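Local structure of sugar kinase, pfkB family (Thermotoga maritima, 2AJR) at residues 258-263 with 324-329; 294-299 with 320-325; 72-77 with 102-107. The protein probably transfers phosphate from ATP to a sugar phosphate, as a possible 1-phosphofructokinase of the pfkB carbohydrate kinase family. All coordinates share one frame; numbering follows the deposited sequence.

Contact 1: 258-263 with 324-329; sequences RSKEEI and HFTVER
Arg258 and Thr326 face each other as an antiparallel hydrogen-bonded pair at the edge of the large mixed sheet of this ribokinase-like fold. Strand 325-329, the last of the chain, lines up against strand 254-259 and is the outermost strand at that end within the chain. Arg258 N donates to Thr326 O at 3.0 Å, and Thr326 N returns a bond to Arg258 O at 2.9 Å. Ser259 and Phe325 form the next, non-hydrogen-bonded pair. Lys260 N then reaches His324 O at 3.0 Å, and the bond is nearly straight at hydrogen (173°). It ties the turn after one strand to the residue before the other.

Arg258, Thr326 and Glu328 share a face of the sheet. The arginine chain is extended from CG to NE and runs obliquely to Glu328, with guanidinium and carboxylate planes 67° apart. Their salt bridge is long, 4.0 Å from Arg258 NE to Glu328 OE2. It is probably a loose electrostatic pairing on the partly exposed surface.

The Lys260 chain, with CG anti to the carbonyl carbon (chi1 -78°), lies along the backbone of His324 and Phe325. Its far end crosses Thr326 at about a right angle, and its NZ makes a weak hydrogen bond to Asp323 O. On the face opposite Arg258, the Phe325 ring extends to Lys295 on helix 290-304. Methyl CG2 of Thr326 rests 4.0 Å from Lys260 CE.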
loop_
_atom_site.group_PDB
_atom_site.type_symbol
_atom_site.label_atom_id
_atom_site.label_comp_id
_atom_site.label_asym_id
_atom_site.label_seq_id
_atom_site.Cartn_x
_atom_site.Cartn_y
_atom_site.Cartn_z
ATOM N N ARG A 258 -9.049 2.795 -34.538
ATOM C CA ARG A 258 -8.953 4.035 -33.762
ATOM C C ARG A 258 -10.198 4.287 -32.945
ATOM O O ARG A 258 -11.313 4.111 -33.446
ATOM C CB ARG A 258 -8.819 5.229 -34.676
ATOM C CG ARG A 258 -7.581 5.291 -35.509
ATOM C CD ARG A 258 -7.590 6.615 -36.177
ATOM N NE ARG A 258 -6.415 6.860 -36.986
ATOM C CZ ARG A 258 -5.331 7.514 -36.581
ATOM N NH1 ARG A 258 -5.231 7.949 -35.326
ATOM N NH2 ARG A 258 -4.335 7.719 -37.445
ATOM N N SER A 259 -10.009 4.728 -31.704
ATOM C CA SER A 259 -11.123 5.234 -30.917
ATOM C C SER A 259 -11.663 6.504 -31.577
ATOM O O SER A 259 -10.897 7.400 -31.881
ATOM C CB SER A 259 -10.671 5.558 -29.497
ATOM O OG SER A 259 -11.682 6.269 -28.807
ATOM N N LYS A 260 -12.973 6.570 -31.810
ATOM C CA LYS A 260 -13.599 7.765 -32.392
ATOM C C LYS A 260 -13.440 8.992 -31.497
ATOM O O LYS A 260 -13.509 10.113 -31.985
ATOM C CB LYS A 260 -15.102 7.548 -32.662
ATOM C CG LYS A 260 -15.438 6.717 -33.923
ATOM C CD LYS A 260 -16.902 6.827 -34.335
ATOM C CE LYS A 260 -17.291 5.717 -35.316
ATOM N NZ LYS A 260 -18.727 5.792 -35.806
ATOM N N GLU A 261 -13.249 8.788 -30.198
ATOM C CA GLU A 261 -13.235 9.894 -29.247
ATOM C C GLU A 261 -12.087 9.723 -28.252
ATOM O O GLU A 261 -11.521 8.645 -28.142
ATOM C CB GLU A 261 -14.596 9.988 -28.537
ATOM N N GLU A 262 -11.707 10.794 -27.562
ATOM C CA GLU A 262 -10.638 10.706 -26.566
ATOM C C GLU A 262 -11.155 9.837 -25.407
ATOM O O GLU A 262 -12.328 9.907 -25.023
ATOM C CB GLU A 262 -10.148 12.105 -26.113
ATOM C CG GLU A 262 -9.116 12.116 -24.932
ATOM C CD GLU A 262 -7.699 11.563 -25.277
ATOM O OE1 GLU A 262 -6.937 12.263 -25.981
ATOM O OE2 GLU A 262 -7.327 10.452 -24.822
ATOM N N ILE A 263 -10.292 8.962 -24.922
ATOM C CA ILE A 263 -10.610 8.116 -23.794
ATOM C C ILE A 263 -10.046 8.772 -22.533
ATOM O O ILE A 263 -9.205 9.669 -22.597
ATOM C CB ILE A 263 -10.076 6.652 -23.962
ATOM C CG1 ILE A 263 -8.566 6.536 -23.730
ATOM C CG2 ILE A 263 -10.433 6.093 -25.336
ATOM C CD1 ILE A 263 -7.741 7.390 -24.614
ATOM N N HIS A 324 -18.084 3.105 -31.483
ATOM C CA HIS A 324 -17.144 4.161 -31.109
ATOM C C HIS A 324 -15.718 3.913 -31.586
ATOM O O HIS A 324 -14.784 4.384 -30.959
ATOM C CB HIS A 324 -17.124 4.335 -29.581
ATOM C CG HIS A 324 -18.466 4.629 -28.982
ATOM N ND1 HIS A 324 -19.054 3.815 -28.036
ATOM C CD2 HIS A 324 -19.334 5.645 -29.195
ATOM C CE1 HIS A 324 -20.224 4.320 -27.690
ATOM N NE2 HIS A 324 -20.423 5.426 -28.384
ATOM N N PHE A 325 -15.541 3.178 -32.679
ATOM C CA PHE A 325 -14.222 3.065 -33.281
ATOM C C PHE A 325 -14.289 2.844 -34.777
ATOM O O PHE A 325 -15.301 2.389 -35.286
ATOM C CB PHE A 325 -13.382 1.984 -32.586
ATOM C CG PHE A 325 -13.892 0.585 -32.773
ATOM C CD1 PHE A 325 -13.535 -0.155 -33.894
ATOM C CD2 PHE A 325 -14.688 -0.011 -31.807
ATOM C CE1 PHE A 325 -13.987 -1.452 -34.068
ATOM C CE2 PHE A 325 -15.145 -1.320 -31.962
ATOM C CZ PHE A 325 -14.795 -2.039 -33.102
ATOM N N THR A 326 -13.213 3.191 -35.479
ATOM C CA THR A 326 -13.128 2.984 -36.920
ATOM C C THR A 326 -12.028 1.990 -37.208
ATOM O O THR A 326 -11.147 1.797 -36.392
ATOM C CB THR A 326 -12.878 4.318 -37.728
ATOM O OG1 THR A 326 -11.688 4.968 -37.283
ATOM C CG2 THR A 326 -14.057 5.293 -37.590
ATOM N N VAL A 327 -12.100 1.340 -38.364
ATOM C CA VAL A 327 -10.995 0.539 -38.896
ATOM C C VAL A 327 -10.587 1.112 -40.253
ATOM O O VAL A 327 -11.428 1.319 -41.121
ATOM C CB VAL A 327 -11.381 -0.956 -39.110
ATOM C CG1 VAL A 327 -10.141 -1.765 -39.547
ATOM C CG2 VAL A 327 -12.023 -1.551 -37.859
ATOM N N GLU A 328 -9.304 1.375 -40.435
ATOM C CA GLU A 328 -8.779 1.796 -41.734
ATOM C C GLU A 328 -7.833 0.699 -42.178
ATOM O O GLU A 328 -7.240 -0.006 -41.344
ATOM C CB GLU A 328 -7.995 3.110 -41.622
ATOM C CG GLU A 328 -8.606 4.147 -40.676
ATOM C CD GLU A 328 -7.782 5.423 -40.587
ATOM O OE1 GLU A 328 -6.550 5.321 -40.682
ATOM O OE2 GLU A 328 -8.377 6.526 -40.444
ATOM N N ARG A 329 -7.678 0.549 -43.482
ATOM C CA ARG A 329 -6.693 -0.377 -44.005
ATOM C C ARG A 329 -5.419 0.375 -44.323
ATOM O O ARG A 329 -5.445 1.329 -45.112
ATOM C CB ARG A 329 -7.204 -1.066 -45.255
ATOM C CG ARG A 329 -6.224 -2.067 -45.762
ATOM C CD ARG A 329 -6.907 -3.303 -46.226
ATOM N NE ARG A 329 -5.923 -4.298 -46.621
ATOM C CZ ARG A 329 -6.228 -5.495 -47.109
ATOM N NH1 ARG A 329 -7.493 -5.847 -47.286
ATOM N NH2 ARG A 329 -5.255 -6.333 -47.441
#

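Contact 2: 294-299 with 320-325; sequences AKFGFA and KEYDHF
Phe325 and Phe298 meet as an oblique aromatic pair, with ring centroids 5.5 Å apart and planes at 59°. Phe298 CE1 touches Phe325 CB at 3.8 Å. With CG between the backbone N and the carbonyl carbon (chi1 67°), the Phe325 ring is directed at the helix, where its CZ comes 3.6 Å from Lys295 O. Ala299 CB packs on both Phe325 and Tyr322. The Tyr322 and Phe296 side chains cross at about a right angle, and Phe296 CD1 meets the edge of the Tyr322 ring, 4.0 Å from Tyr322 CE1. The Phe325 CZ atom lies over one face of Tyr322, toward the rim. This is mainly an apolar interface.

Glu321 lays its CG 3.4 Å from Ala299 O, then bends at chi2 (-62°) away from the helix. Its OE1 accepts a hydrogen bond from His324 ND1 at 2.9 Å, the donor coming from above the carboxylate plane, and its OE2 forms a salt bridge with Arg306. The buried carboxylate thus has a partner on each oxygen. Lys295 NZ pairs with Glu292.

The contact packs the link between helix 315-319 and strand 325-329 onto helix 290-304, with Ile257 of strand 254-259 touching Phe298 and Phe325, and helix 271-286 beside Phe296 and Phe298.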
loop_
_atom_site.group_PDB
_atom_site.type_symbol
_atom_site.label_atom_id
_atom_site.label_comp_id
_atom_site.label_asym_id
_atom_site.label_seq_id
_atom_site.Cartn_x
_atom_site.Cartn_y
_atom_site.Cartn_z
ATOM N N ALA A 294 -9.330 -8.752 -33.129
ATOM C CA ALA A 294 -8.756 -7.493 -32.652
ATOM C C ALA A 294 -9.832 -6.420 -32.437
ATOM O O ALA A 294 -9.755 -5.651 -31.481
ATOM C CB ALA A 294 -7.697 -6.998 -33.605
ATOM N N LYS A 295 -10.833 -6.384 -33.317
ATOM C CA LYS A 295 -11.926 -5.407 -33.216
ATOM C C LYS A 295 -12.751 -5.628 -31.967
ATOM O O LYS A 295 -13.152 -4.678 -31.295
ATOM C CB LYS A 295 -12.847 -5.472 -34.445
ATOM C CG LYS A 295 -12.283 -4.741 -35.681
ATOM C CD LYS A 295 -12.987 -5.122 -36.986
ATOM C CE LYS A 295 -14.408 -4.552 -37.074
ATOM N NZ LYS A 295 -15.098 -4.967 -38.328
ATOM N N PHE A 296 -13.030 -6.892 -31.678
ATOM C CA PHE A 296 -13.782 -7.236 -30.491
ATOM C C PHE A 296 -12.933 -6.938 -29.252
ATOM O O PHE A 296 -13.446 -6.460 -28.239
ATOM C CB PHE A 296 -14.202 -8.706 -30.524
ATOM C CG PHE A 296 -15.165 -9.087 -29.431
ATOM C CD1 PHE A 296 -16.524 -8.893 -29.591
ATOM C CD2 PHE A 296 -14.711 -9.639 -28.251
ATOM C CE1 PHE A 296 -17.413 -9.239 -28.591
ATOM C CE2 PHE A 296 -15.590 -9.991 -27.252
ATOM C CZ PHE A 296 -16.948 -9.786 -27.419
ATOM N N GLY A 297 -11.634 -7.205 -29.345
ATOM C CA GLY A 297 -10.710 -6.885 -28.272
ATOM C C GLY A 297 -10.743 -5.400 -27.987
ATOM O O GLY A 297 -10.825 -4.989 -26.824
ATOM N N PHE A 298 -10.715 -4.600 -29.055
ATOM C CA PHE A 298 -10.682 -3.143 -28.938
ATOM C C PHE A 298 -11.959 -2.659 -28.268
ATOM O O PHE A 298 -11.909 -1.801 -27.403
ATOM C CB PHE A 298 -10.487 -2.480 -30.320
ATOM C CG PHE A 298 -10.059 -1.037 -30.253
ATOM C CD1 PHE A 298 -11.002 -0.020 -30.156
ATOM C CD2 PHE A 298 -8.717 -0.696 -30.274
ATOM C CE1 PHE A 298 -10.605 1.309 -30.077
ATOM C CE2 PHE A 298 -8.311 0.630 -30.201
ATOM C CZ PHE A 298 -9.255 1.635 -30.108
ATOM N N ALA A 299 -13.092 -3.239 -28.652
ATOM C CA ALA A 299 -14.379 -2.924 -28.031
ATOM C C ALA A 299 -14.331 -3.139 -26.517
ATOM O O ALA A 299 -14.799 -2.290 -25.757
ATOM C CB ALA A 299 -15.483 -3.766 -28.646
ATOM N N LYS A 320 -21.821 -2.460 -26.917
ATOM C CA LYS A 320 -22.113 -1.014 -26.916
ATOM C C LYS A 320 -21.004 -0.148 -27.510
ATOM O O LYS A 320 -21.236 0.993 -27.887
ATOM C CB LYS A 320 -22.391 -0.528 -25.487
ATOM C CG LYS A 320 -23.830 -0.724 -25.037
ATOM C CD LYS A 320 -23.964 -0.610 -23.517
ATOM C CE LYS A 320 -25.428 -0.621 -23.092
ATOM N NZ LYS A 320 -25.632 -0.996 -21.653
ATOM N N GLU A 321 -19.799 -0.693 -27.571
ATOM C CA GLU A 321 -18.653 0.053 -28.026
ATOM C C GLU A 321 -18.401 -0.120 -29.513
ATOM O O GLU A 321 -17.510 0.533 -30.055
ATOM C CB GLU A 321 -17.402 -0.374 -27.248
ATOM C CG GLU A 321 -17.469 -0.116 -25.747
ATOM C CD GLU A 321 -17.621 1.356 -25.391
ATOM O OE1 GLU A 321 -17.399 2.230 -26.262
ATOM O OE2 GLU A 321 -17.968 1.635 -24.225
ATOM N N TYR A 322 -19.168 -0.982 -30.184
ATOM C CA TYR A 322 -18.947 -1.200 -31.623
ATOM C C TYR A 322 -19.171 0.075 -32.431
ATOM O O TYR A 322 -18.657 0.228 -33.533
ATOM C CB TYR A 322 -19.764 -2.387 -32.155
ATOM C CG TYR A 322 -18.877 -3.599 -32.383
ATOM C CD1 TYR A 322 -18.528 -4.460 -31.328
ATOM C CD2 TYR A 322 -18.330 -3.853 -33.648
ATOM C CE1 TYR A 322 -17.676 -5.563 -31.547
ATOM C CE2 TYR A 322 -17.486 -4.953 -33.875
ATOM C CZ TYR A 322 -17.162 -5.800 -32.828
ATOM O OH TYR A 322 -16.320 -6.869 -33.077
ATOM N N ASP A 323 -19.898 1.002 -31.830
ATOM C CA ASP A 323 -20.201 2.302 -32.409
ATOM C C ASP A 323 -19.028 3.294 -32.393
ATOM O O ASP A 323 -18.993 4.224 -33.183
ATOM C CB ASP A 323 -21.340 2.908 -31.580
ATOM C CG ASP A 323 -22.349 3.659 -32.413
ATOM O OD1 ASP A 323 -21.943 4.427 -33.327
ATOM O OD2 ASP A 323 -23.555 3.488 -32.118
ATOM N N HIS A 324 -18.084 3.105 -31.483
ATOM C CA HIS A 324 -17.144 4.161 -31.109
ATOM C C HIS A 324 -15.718 3.913 -31.586
ATOM O O HIS A 324 -14.784 4.384 -30.959
ATOM C CB HIS A 324 -17.124 4.335 -29.581
ATOM C CG HIS A 324 -18.466 4.629 -28.982
ATOM N ND1 HIS A 324 -19.054 3.815 -28.036
ATOM C CD2 HIS A 324 -19.334 5.645 -29.195
ATOM C CE1 HIS A 324 -20.224 4.320 -27.690
ATOM N NE2 HIS A 324 -20.423 5.426 -28.384
ATOM N N PHE A 325 -15.541 3.178 -32.679
ATOM C CA PHE A 325 -14.222 3.065 -33.281
ATOM C C PHE A 325 -14.289 2.844 -34.777
ATOM O O PHE A 325 -15.301 2.389 -35.286
ATOM C CB PHE A 325 -13.382 1.984 -32.586
ATOM C CG PHE A 325 -13.892 0.585 -32.773
ATOM C CD1 PHE A 325 -13.535 -0.155 -33.894
ATOM C CD2 PHE A 325 -14.688 -0.011 -31.807
ATOM C CE1 PHE A 325 -13.987 -1.452 -34.068
ATOM C CE2 PHE A 325 -15.145 -1.320 -31.962
ATOM C CZ PHE A 325 -14.795 -2.039 -33.102
#

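Contact 3: 72-77 with 102-107; sequences GFVGGY and GETREN. With ACT (acetate ion), chain D.
Gly75 and Thr104 join the end of strand 68-75 to the approach to strand 105-112. Thr104 N donates to Gly75 O at 3.1 Å. The CA atoms come nearest at Gly76 and Glu103, 4.6 Å apart. Two glycines permit this. A side chain on Gly75 would run into Gly102 O, and one on Gly76 into the Glu103 carboxylate; Gly76 also has a positive phi (57°).

Thr104 completes a two-bond link with Gly75. Its OG1 accepts from Gly75 N at 2.9 Å and also lies 3.2 Å from Val74 CA. The hydroxyl gets there with OG1 anti to the carbonyl carbon (chi1 -69°).

Glu103 starts out away from the other segment, but a bend at chi2 (-74°) brings its carboxylate back to the first turn of helix 76-89. Its OE2 takes the Tyr77 N-H on the syn side at 3.1 Å, somewhat out of the carboxylate plane, while OE1 accepts from Met78 N. The negative group at this amino end is probably stabilised by the helix. OE2 also lies 3.4 Å from Tyr77 CD2. With an alanine here, the N-H groups of Tyr77 and Met78 would probably lose their carboxylate acceptor, and the tie to the helix start would be weakened.

Farther along, Asn107 ND2 makes a weak hydrogen bond to an acetate ion, probably from the crystallisation liquor. Tyr77 OH bonds Glu84 of the second subunit, and Thr104 packs on helix 76-89. The contact thus connects the large sheet, next to strand 93-100, with the four-stranded sheet, where strand 105-112 runs beside strand 22-28.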
loop_
_atom_site.group_PDB
_atom_site.type_symbol
_atom_site.label_atom_id
_atom_site.label_comp_id
_atom_site.label_asym_id
_atom_site.label_seq_id
_atom_site.Cartn_x
_atom_site.Cartn_y
_atom_site.Cartn_z
ATOM N N GLY A 72 0.547 -19.533 -11.952
ATOM C CA GLY A 72 1.556 -18.553 -11.564
ATOM C C GLY A 72 2.180 -18.841 -10.199
ATOM O O GLY A 72 2.158 -19.973 -9.715
ATOM N N PHE A 73 2.744 -17.812 -9.573
ATOM C CA PHE A 73 3.293 -17.953 -8.231
ATOM C C PHE A 73 2.527 -17.050 -7.283
ATOM O O PHE A 73 2.238 -15.926 -7.626
ATOM C CB PHE A 73 4.769 -17.564 -8.198
ATOM C CG PHE A 73 5.631 -18.357 -9.128
ATOM C CD1 PHE A 73 5.928 -19.682 -8.853
ATOM C CD2 PHE A 73 6.160 -17.779 -10.267
ATOM C CE1 PHE A 73 6.725 -20.428 -9.712
ATOM C CE2 PHE A 73 6.960 -18.526 -11.131
ATOM C CZ PHE A 73 7.235 -19.856 -10.847
ATOM N N VAL A 74 2.202 -17.542 -6.093
ATOM C CA VAL A 74 1.639 -16.710 -5.055
ATOM C C VAL A 74 2.391 -17.011 -3.789
ATOM O O VAL A 74 2.990 -18.084 -3.661
ATOM C CB VAL A 74 0.152 -16.992 -4.838
ATOM C CG1 VAL A 74 -0.612 -16.788 -6.138
ATOM C CG2 VAL A 74 -0.060 -18.408 -4.275
ATOM N N GLY A 75 2.365 -16.085 -2.838
ATOM C CA GLY A 75 3.018 -16.367 -1.562
ATOM C C GLY A 75 2.585 -15.512 -0.407
ATOM O O GLY A 75 2.021 -14.447 -0.596
ATOM N N GLY A 76 2.873 -15.989 0.798
ATOM C CA GLY A 76 2.601 -15.246 2.026
ATOM C C GLY A 76 1.167 -14.817 2.272
ATOM O O GLY A 76 0.225 -15.399 1.740
ATOM N N TYR A 77 1.022 -13.784 3.094
ATOM C CA TYR A 77 -0.278 -13.226 3.453
ATOM C C TYR A 77 -1.045 -12.688 2.254
ATOM O O TYR A 77 -2.255 -12.915 2.125
ATOM C CB TYR A 77 -0.105 -12.076 4.441
ATOM C CG TYR A 77 0.461 -12.458 5.784
ATOM C CD1 TYR A 77 -0.231 -13.326 6.647
ATOM C CD2 TYR A 77 1.673 -11.922 6.212
ATOM C CE1 TYR A 77 0.284 -13.649 7.898
ATOM C CE2 TYR A 77 2.200 -12.236 7.452
ATOM C CZ TYR A 77 1.505 -13.098 8.293
ATOM O OH TYR A 77 2.065 -13.386 9.521
ATOM N N GLY A 102 7.632 -15.917 0.567
ATOM C CA GLY A 102 7.705 -14.508 0.145
ATOM C C GLY A 102 6.339 -13.998 -0.230
ATOM O O GLY A 102 5.440 -14.779 -0.497
ATOM N N GLU A 103 6.188 -12.682 -0.257
ATOM C CA GLU A 103 4.883 -12.066 -0.430
ATOM C C GLU A 103 4.519 -11.774 -1.884
ATOM O O GLU A 103 5.315 -11.207 -2.631
ATOM C CB GLU A 103 4.819 -10.769 0.371
ATOM C CG GLU A 103 4.885 -10.985 1.885
ATOM C CD GLU A 103 3.593 -11.548 2.495
ATOM O OE1 GLU A 103 2.508 -11.273 1.947
ATOM O OE2 GLU A 103 3.673 -12.252 3.529
ATOM N N THR A 104 3.309 -12.160 -2.272
ATOM C CA THR A 104 2.728 -11.662 -3.493
ATOM C C THR A 104 2.644 -10.136 -3.389
ATOM O O THR A 104 2.250 -9.599 -2.364
ATOM C CB THR A 104 1.341 -12.239 -3.725
ATOM O OG1 THR A 104 1.455 -13.638 -4.024
ATOM C CG2 THR A 104 0.645 -11.512 -4.899
ATOM N N ARG A 105 3.017 -9.435 -4.445
ATOM C CA ARG A 105 3.107 -7.988 -4.369
ATOM C C ARG A 105 1.753 -7.309 -4.223
ATOM O O ARG A 105 0.748 -7.803 -4.705
ATOM C CB ARG A 105 3.834 -7.448 -5.593
ATOM C CG ARG A 105 3.076 -7.576 -6.910
ATOM C CD ARG A 105 4.041 -7.889 -7.991
ATOM N NE ARG A 105 3.449 -8.034 -9.318
ATOM C CZ ARG A 105 3.491 -7.110 -10.276
ATOM N NH1 ARG A 105 4.070 -5.941 -10.068
ATOM N NH2 ARG A 105 2.922 -7.347 -11.446
ATOM N N GLU A 106 1.717 -6.188 -3.525
ATOM C CA GLU A 106 0.532 -5.351 -3.541
ATOM C C GLU A 106 0.935 -4.099 -4.296
ATOM O O GLU A 106 1.854 -3.408 -3.877
ATOM C CB GLU A 106 0.038 -5.016 -2.131
ATOM C CG GLU A 106 -1.266 -4.160 -2.123
ATOM C CD GLU A 106 -1.784 -3.747 -0.716
ATOM O OE1 GLU A 106 -0.958 -3.464 0.180
ATOM O OE2 GLU A 106 -3.028 -3.673 -0.520
ATOM N N ASN A 107 0.277 -3.837 -5.427
ATOM C CA ASN A 107 0.477 -2.598 -6.172
ATOM C C ASN A 107 -0.540 -1.553 -5.764
ATOM O O ASN A 107 -1.640 -1.883 -5.310
ATOM C CB ASN A 107 0.398 -2.844 -7.681
ATOM C CG ASN A 107 1.537 -3.703 -8.181
ATOM O OD1 ASN A 107 2.529 -3.915 -7.479
ATOM N ND2 ASN A 107 1.393 -4.222 -9.379
HETATM C C ACT D . -1.801 -5.126 -12.705
HETATM O O ACT D . -1.195 -4.643 -11.661
HETATM O OXT ACT D . -3.073 -5.231 -12.689
HETATM C CH3 ACT D . -1.063 -5.617 -13.918
#

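Contacts 1 and 2 form one continuous region. They share His324 and Phe325, and their centres are 8 Å apart. Ser259 N lies 3.6 Å from Phe298 CZ, so the edge strand pair rests directly on the ring from the helix. Contact 3 is on the other side of the chain's centre, with its centre about 38 Å from contact 1 and 34 Å from contact 2. Contacts 1 and 3 still reach the same large sheet, near its two ends, and contact 3 faces the second subunit. The bound magnesium ion lies about 11 Å from the Glu321 side chain of contact 2. The side chain of its ligand His267 is about 12 Å from that of Ser259.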